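Local atomic coordinates of RahU protein (Pseudomonas aeruginosa PAO1, PDB entry 6ZC2), a protein that belongs to the aegerolysin family and interacts with the membrane lipid ceramide phosphorylethanolamine, probably acting as a lipid-binding protein at membranes. Residues A[3-8]-A[121-126]; A[9-14]-A[50-55]. All blocks are in the same frame, centred on the assembly; numbering follows the deposited sequence. Where two conformers were deposited one is given.

Contact 1 (A[3-8]-A[121-126]); sequences YAEWIA and TGTDIG
Residues 3-8 and 121-126 make a parallel beta bridge, Ile7 with Gly126, where strand 6-13 meets the start of strand 126-134 in the mixed sheet. Two backbone bonds define it: Gly126 N gives a nearly straight one (175°) to Trp6 O at 3.0 Å, and Ala8 N reaches Gly126 O at 3.0 Å.

The Trp6 indole lies along the incoming loop and is packed over one face by two carbons. Asp124 CB sits 3.6 Å from the centroid of the five-membered ring and Gly126 CA 3.7 Å from that of the six-membered ring, both CH-pi contacts. Trp6 CG falls between its backbone N and carbonyl carbon (chi1 66°), which lays the ring alongside Asp124, and the Asp124 carboxylate lies almost parallel to the indole, their planes 1° apart, with OD2 over its rim. Water 1 donates to both Ala4 O and Asp124 OD1, linking the segments before the bridge begins.

On the other side of the sheet, Ile7 CG1 meets Ile125 CG2 at 3.8 Å. These two isoleucines pack on Trp90 of strand 83-92 in the facing sheet, whereas Trp6 touches Cys63 of the adjacent strand 58-63 and forms a cation-pi pair with Lys38.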
loop_
_atom_site.group_PDB
_atom_site.type_symbol
_atom_site.label_atom_id
_atom_site.label_comp_id
_atom_site.label_asym_id
_atom_site.label_seq_id
_atom_site.Cartn_x
_atom_site.Cartn_y
_atom_site.Cartn_z
ATOM N N TYR A 3 -14.760 3.400 8.858
ATOM C CA TYR A 3 -14.528 3.563 7.429
ATOM C C TYR A 3 -13.826 4.883 7.100
ATOM O O TYR A 3 -13.161 4.975 6.062
ATOM C CB TYR A 3 -15.863 3.469 6.685
ATOM C CG TYR A 3 -16.361 2.055 6.402
ATOM C CD1 TYR A 3 -15.683 0.929 6.874
ATOM C CD2 TYR A 3 -17.514 1.854 5.648
ATOM C CE1 TYR A 3 -16.145 -0.354 6.597
ATOM C CE2 TYR A 3 -17.979 0.576 5.358
ATOM C CZ TYR A 3 -17.288 -0.525 5.836
ATOM O OH TYR A 3 -17.732 -1.804 5.559
ATOM N N ALA A 4 -13.949 5.899 7.962
ATOM C CA ALA A 4 -13.357 7.205 7.681
ATOM C C ALA A 4 -11.833 7.191 7.720
ATOM O O ALA A 4 -11.204 8.110 7.182
ATOM C CB ALA A 4 -13.908 8.260 8.644
ATOM N N GLU A 5 -11.223 6.191 8.353
ATOM C CA GLU A 5 -9.775 6.012 8.301
ATOM C C GLU A 5 -9.474 5.053 7.154
ATOM O O GLU A 5 -9.840 3.876 7.220
ATOM C CB GLU A 5 -9.265 5.456 9.630
ATOM C CG GLU A 5 -9.431 6.418 10.812
ATOM C CD GLU A 5 -10.833 6.409 11.403
ATOM O OE1 GLU A 5 -11.405 5.306 11.539
ATOM O OE2 GLU A 5 -11.356 7.496 11.740
ATOM N N TRP A 6 -8.832 5.552 6.096
ATOM C CA TRP A 6 -8.568 4.725 4.925
ATOM C C TRP A 6 -7.337 5.223 4.179
ATOM O O TRP A 6 -6.966 6.403 4.255
ATOM C CB TRP A 6 -9.783 4.656 3.981
ATOM C CG TRP A 6 -10.141 5.975 3.317
ATOM C CD1 TRP A 6 -10.898 6.983 3.856
ATOM C CD2 TRP A 6 -9.765 6.422 2.001
ATOM N NE1 TRP A 6 -11.011 8.023 2.967
ATOM C CE2 TRP A 6 -10.321 7.709 1.825
ATOM C CE3 TRP A 6 -9.011 5.864 0.962
ATOM C CZ2 TRP A 6 -10.156 8.441 0.648
ATOM C CZ3 TRP A 6 -8.842 6.599 -0.207
ATOM C CH2 TRP A 6 -9.419 7.872 -0.355
ATOM N N ILE A 7 -6.719 4.288 3.443
ATOM C CA ILE A 7 -5.627 4.543 2.510
ATOM C C ILE A 7 -5.923 3.751 1.241
ATOM O O ILE A 7 -6.515 2.670 1.288
ATOM C CB ILE A 7 -4.256 4.126 3.115
ATOM C CG1 ILE A 7 -3.086 4.536 2.200
ATOM C CG2 ILE A 7 -4.224 2.619 3.404
ATOM C CD1 ILE A 7 -1.711 4.249 2.781
ATOM N N ALA A 8 -5.511 4.290 0.095
ATOM C CA ALA A 8 -5.553 3.547 -1.160
ATOM C C ALA A 8 -4.237 3.802 -1.876
ATOM O O ALA A 8 -3.903 4.956 -2.163
ATOM C CB ALA A 8 -6.755 3.962 -2.019
ATOM N N THR A 121 -2.202 14.667 8.262
ATOM C CA THR A 121 -3.028 14.987 9.417
ATOM C C THR A 121 -4.519 14.797 9.186
ATOM O O THR A 121 -5.311 15.140 10.071
ATOM C CB THR A 121 -2.756 16.417 9.911
ATOM O OG1 THR A 121 -3.064 17.350 8.868
ATOM C CG2 THR A 121 -1.299 16.571 10.314
ATOM N N GLY A 122 -4.928 14.264 8.040
ATOM C CA GLY A 122 -6.337 14.042 7.810
ATOM C C GLY A 122 -6.876 12.890 8.634
ATOM O O GLY A 122 -6.135 12.079 9.190
ATOM N N THR A 123 -8.205 12.831 8.735
ATOM C CA THR A 123 -8.838 11.622 9.248
ATOM C C THR A 123 -8.334 10.400 8.484
ATOM O O THR A 123 -7.983 9.373 9.083
ATOM C CB THR A 123 -10.356 11.755 9.127
ATOM O OG1 THR A 123 -10.803 12.874 9.905
ATOM C CG2 THR A 123 -11.037 10.497 9.625
ATOM N N ASP A 124 -8.251 10.515 7.162
ATOM C CA ASP A 124 -7.750 9.475 6.282
ATOM C C ASP A 124 -6.414 9.894 5.679
ATOM O O ASP A 124 -6.154 11.084 5.469
ATOM C CB ASP A 124 -8.733 9.262 5.127
ATOM C CG ASP A 124 -8.981 10.534 4.334
ATOM O OD1 ASP A 124 -9.671 11.433 4.862
ATOM O OD2 ASP A 124 -8.472 10.648 3.196
ATOM N N ILE A 125 -5.569 8.899 5.388
ATOM C CA ILE A 125 -4.411 9.133 4.531
ATOM C C ILE A 125 -4.864 9.440 3.111
ATOM O O ILE A 125 -4.328 10.340 2.452
ATOM C CB ILE A 125 -3.444 7.933 4.574
ATOM C CG1 ILE A 125 -2.769 7.824 5.945
ATOM C CG2 ILE A 125 -2.406 8.052 3.463
ATOM C CD1 ILE A 125 -2.006 6.521 6.160
ATOM N N GLY A 126 -5.845 8.687 2.612
ATOM C CA GLY A 126 -6.329 8.888 1.258
ATOM C C GLY A 126 -5.455 8.195 0.223
ATOM O O GLY A 126 -4.804 7.184 0.495
HETATM O O HOH W 1 -11.979 10.460 6.044
#

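Contact 2 (A[9-14]-A[50-55]); sequences VKVVVS and MNVQAG. With EDO (1,2-ethanediol), chain H.
Strands 9-13 and 51-53 cross at -58°, with their axes 6.9 Å apart at the closest point, and the backbones come nearest just past the end of strand 51-53, where the CA atoms of Val13 and Ala54 are 4.6 Å apart. Ala54 CA approaches Val13 O at 3.3 Å in a CA-H...O contact whose angle at the hydrogen is 138°.

The side chains that meet are mainly valines. Val52 CG1 touches both valines of strand 6-13 that point toward it, 3.7 Å from Val13 CG2 and 4.1 Å from Val11 CG1. With chi1 of -175°, CG1 of Val52 stands opposite its own backbone nitrogen and reaches both partners, while CG2 also touches Val11 CG1. Val13 divides its two methyls, CG2 going to Val52 and CG1 to the CB of Ala54.

Strand 6-13 belongs to the mixed sheet and strand 51-53 is an outermost strand of the antiparallel one, so the valines meet between the two layers of a beta sandwich, the fold of the aegerolysins. Ile22 and Val20 of strand 19-27 extend this apolar layer beside Val52 and Val13, and Leu132 and Ile60 flank Val11.

Polar backbone atoms are joined through solvent. Water 2 accepts from Val13 N at 3.0 Å and donates to Gln53 O, with a weak third bond to Val11 O; water 3 donates to Val13 O and accepts from Gly55 N at 2.8 Å. At the start of 50-55, an ethanediol, probably from the crystallisation liquor, takes a nearly straight bond from Asn51 N to its O1, and its carbons lie against CB and CG of Met50.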
loop_
_atom_site.group_PDB
_atom_site.type_symbol
_atom_site.label_atom_id
_atom_site.label_comp_id
_atom_site.label_asym_id
_atom_site.label_seq_id
_atom_site.Cartn_x
_atom_site.Cartn_y
_atom_site.Cartn_z
ATOM N N VAL A 9 -3.488 2.731 -2.148
ATOM C CA VAL A 9 -2.149 2.819 -2.726
ATOM C C VAL A 9 -2.219 2.422 -4.195
ATOM O O VAL A 9 -2.554 1.275 -4.520
ATOM C CB VAL A 9 -1.151 1.933 -1.965
ATOM C CG1 VAL A 9 0.253 2.159 -2.496
ATOM C CG2 VAL A 9 -1.236 2.194 -0.457
ATOM N N LYS A 10 -1.888 3.361 -5.084
ATOM C CA LYS A 10 -1.836 3.100 -6.524
ATOM C C LYS A 10 -0.448 2.556 -6.849
ATOM O O LYS A 10 0.547 3.278 -6.730
ATOM C CB LYS A 10 -2.110 4.384 -7.304
ATOM C CG LYS A 10 -2.119 4.194 -8.812
ATOM C CD LYS A 10 -2.367 5.508 -9.548
ATOM C CE LYS A 10 -2.189 5.337 -11.049
ATOM N NZ LYS A 10 -2.760 6.491 -11.814
ATOM N N VAL A 11 -0.371 1.288 -7.245
ATOM C CA VAL A 11 0.900 0.629 -7.545
ATOM C C VAL A 11 1.213 0.839 -9.026
ATOM O O VAL A 11 0.522 0.300 -9.899
ATOM C CB VAL A 11 0.857 -0.862 -7.182
ATOM C CG1 VAL A 11 2.183 -1.531 -7.511
ATOM C CG2 VAL A 11 0.508 -1.031 -5.707
ATOM N N VAL A 12 2.244 1.638 -9.302
ATOM C CA VAL A 12 2.669 2.000 -10.654
ATOM C C VAL A 12 3.995 1.295 -10.928
ATOM O O VAL A 12 5.017 1.600 -10.301
ATOM C CB VAL A 12 2.804 3.524 -10.815
ATOM C CG1 VAL A 12 3.318 3.878 -12.211
ATOM C CG2 VAL A 12 1.470 4.219 -10.517
ATOM N N VAL A 13 3.987 0.352 -11.864
ATOM C CA VAL A 13 5.160 -0.455 -12.194
ATOM C C VAL A 13 5.825 0.124 -13.434
ATOM O O VAL A 13 5.181 0.296 -14.477
ATOM C CB VAL A 13 4.762 -1.925 -12.424
ATOM C CG1 VAL A 13 5.963 -2.762 -12.865
ATOM C CG2 VAL A 13 4.105 -2.506 -11.159
ATOM N N SER A 14 7.115 0.413 -13.333
ATOM C CA SER A 14 7.858 0.914 -14.475
ATOM C C SER A 14 8.160 -0.213 -15.454
ATOM O O SER A 14 8.249 -1.390 -15.084
ATOM C CB SER A 14 9.180 1.522 -14.016
ATOM O OG SER A 14 9.922 1.958 -15.138
ATOM N N MET A 50 -1.626 -10.757 -5.858
ATOM C CA MET A 50 -1.718 -9.816 -6.970
ATOM C C MET A 50 -0.399 -9.716 -7.736
ATOM O O MET A 50 0.681 -9.666 -7.139
ATOM C CB MET A 50 -2.061 -8.416 -6.450
ATOM C CG MET A 50 -3.411 -8.281 -5.789
ATOM S SD MET A 50 -3.646 -6.675 -4.984
ATOM C CE MET A 50 -3.770 -5.583 -6.391
ATOM N N ASN A 51 -0.498 -9.654 -9.070
ATOM C CA ASN A 51 0.617 -9.308 -9.949
ATOM C C ASN A 51 0.220 -8.050 -10.711
ATOM O O ASN A 51 -0.826 -8.031 -11.374
ATOM C CB ASN A 51 0.907 -10.436 -10.946
ATOM C CG ASN A 51 1.691 -11.588 -10.337
ATOM O OD1 ASN A 51 1.987 -11.605 -9.152
ATOM N ND2 ASN A 51 2.057 -12.545 -11.169
ATOM N N VAL A 52 1.035 -7.000 -10.612
ATOM C CA VAL A 52 0.747 -5.710 -11.234
ATOM C C VAL A 52 1.678 -5.530 -12.432
ATOM O O VAL A 52 2.900 -5.705 -12.311
ATOM C CB VAL A 52 0.882 -4.553 -10.226
ATOM C CG1 VAL A 52 0.457 -3.228 -10.872
ATOM C CG2 VAL A 52 0.049 -4.825 -8.974
ATOM N N GLN A 53 1.101 -5.182 -13.589
ATOM C CA GLN A 53 1.834 -5.060 -14.844
ATOM C C GLN A 53 2.129 -3.603 -15.181
ATOM O O GLN A 53 1.290 -2.717 -14.974
ATOM C CB GLN A 53 1.041 -5.666 -16.008
ATOM C CG GLN A 53 0.468 -7.040 -15.722
ATOM C CD GLN A 53 1.537 -8.084 -15.462
ATOM O OE1 GLN A 53 2.685 -7.944 -15.899
ATOM N NE2 GLN A 53 1.168 -9.141 -14.742
ATOM N N ALA A 54 3.317 -3.365 -15.735
ATOM C CA ALA A 54 3.659 -2.038 -16.234
ATOM C C ALA A 54 2.602 -1.543 -17.212
ATOM O O ALA A 54 2.180 -2.275 -18.114
ATOM C CB ALA A 54 5.020 -2.083 -16.927
ATOM N N GLY A 55 2.184 -0.286 -17.032
ATOM C CA GLY A 55 1.184 0.335 -17.872
ATOM C C GLY A 55 -0.240 0.204 -17.375
ATOM O O GLY A 55 -1.114 0.949 -17.847
HETATM C C1 EDO H . -3.514 -8.937 -9.842
HETATM O O1 EDO H . -3.133 -10.272 -10.213
HETATM C C2 EDO H . -4.932 -8.946 -9.290
HETATM O O2 EDO H . -5.862 -8.686 -10.348
HETATM O O HOH W 2 1.439 -0.452 -13.118
HETATM O O HOH W 3 2.502 1.457 -14.835
#

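From the N terminus, the chain passes through contact 1 and runs straight on along strand 6-13 into contact 2, so one strand serves both, with their centres about 22 Å apart on opposite sides of the chain's centre. Contact 2 closes the shorter loop when residues 50-55 return to the far end of this strand, 36 residues on. Contact 1 closes the longer one when 121-126 comes back to its beginning after 113 residues, and contact 2 is nested inside that loop. The roles differ: contact 1 joins neighbouring strands within the mixed sheet, tying an early strand to the last, whereas contact 2 joins that sheet to the edge of the antiparallel one.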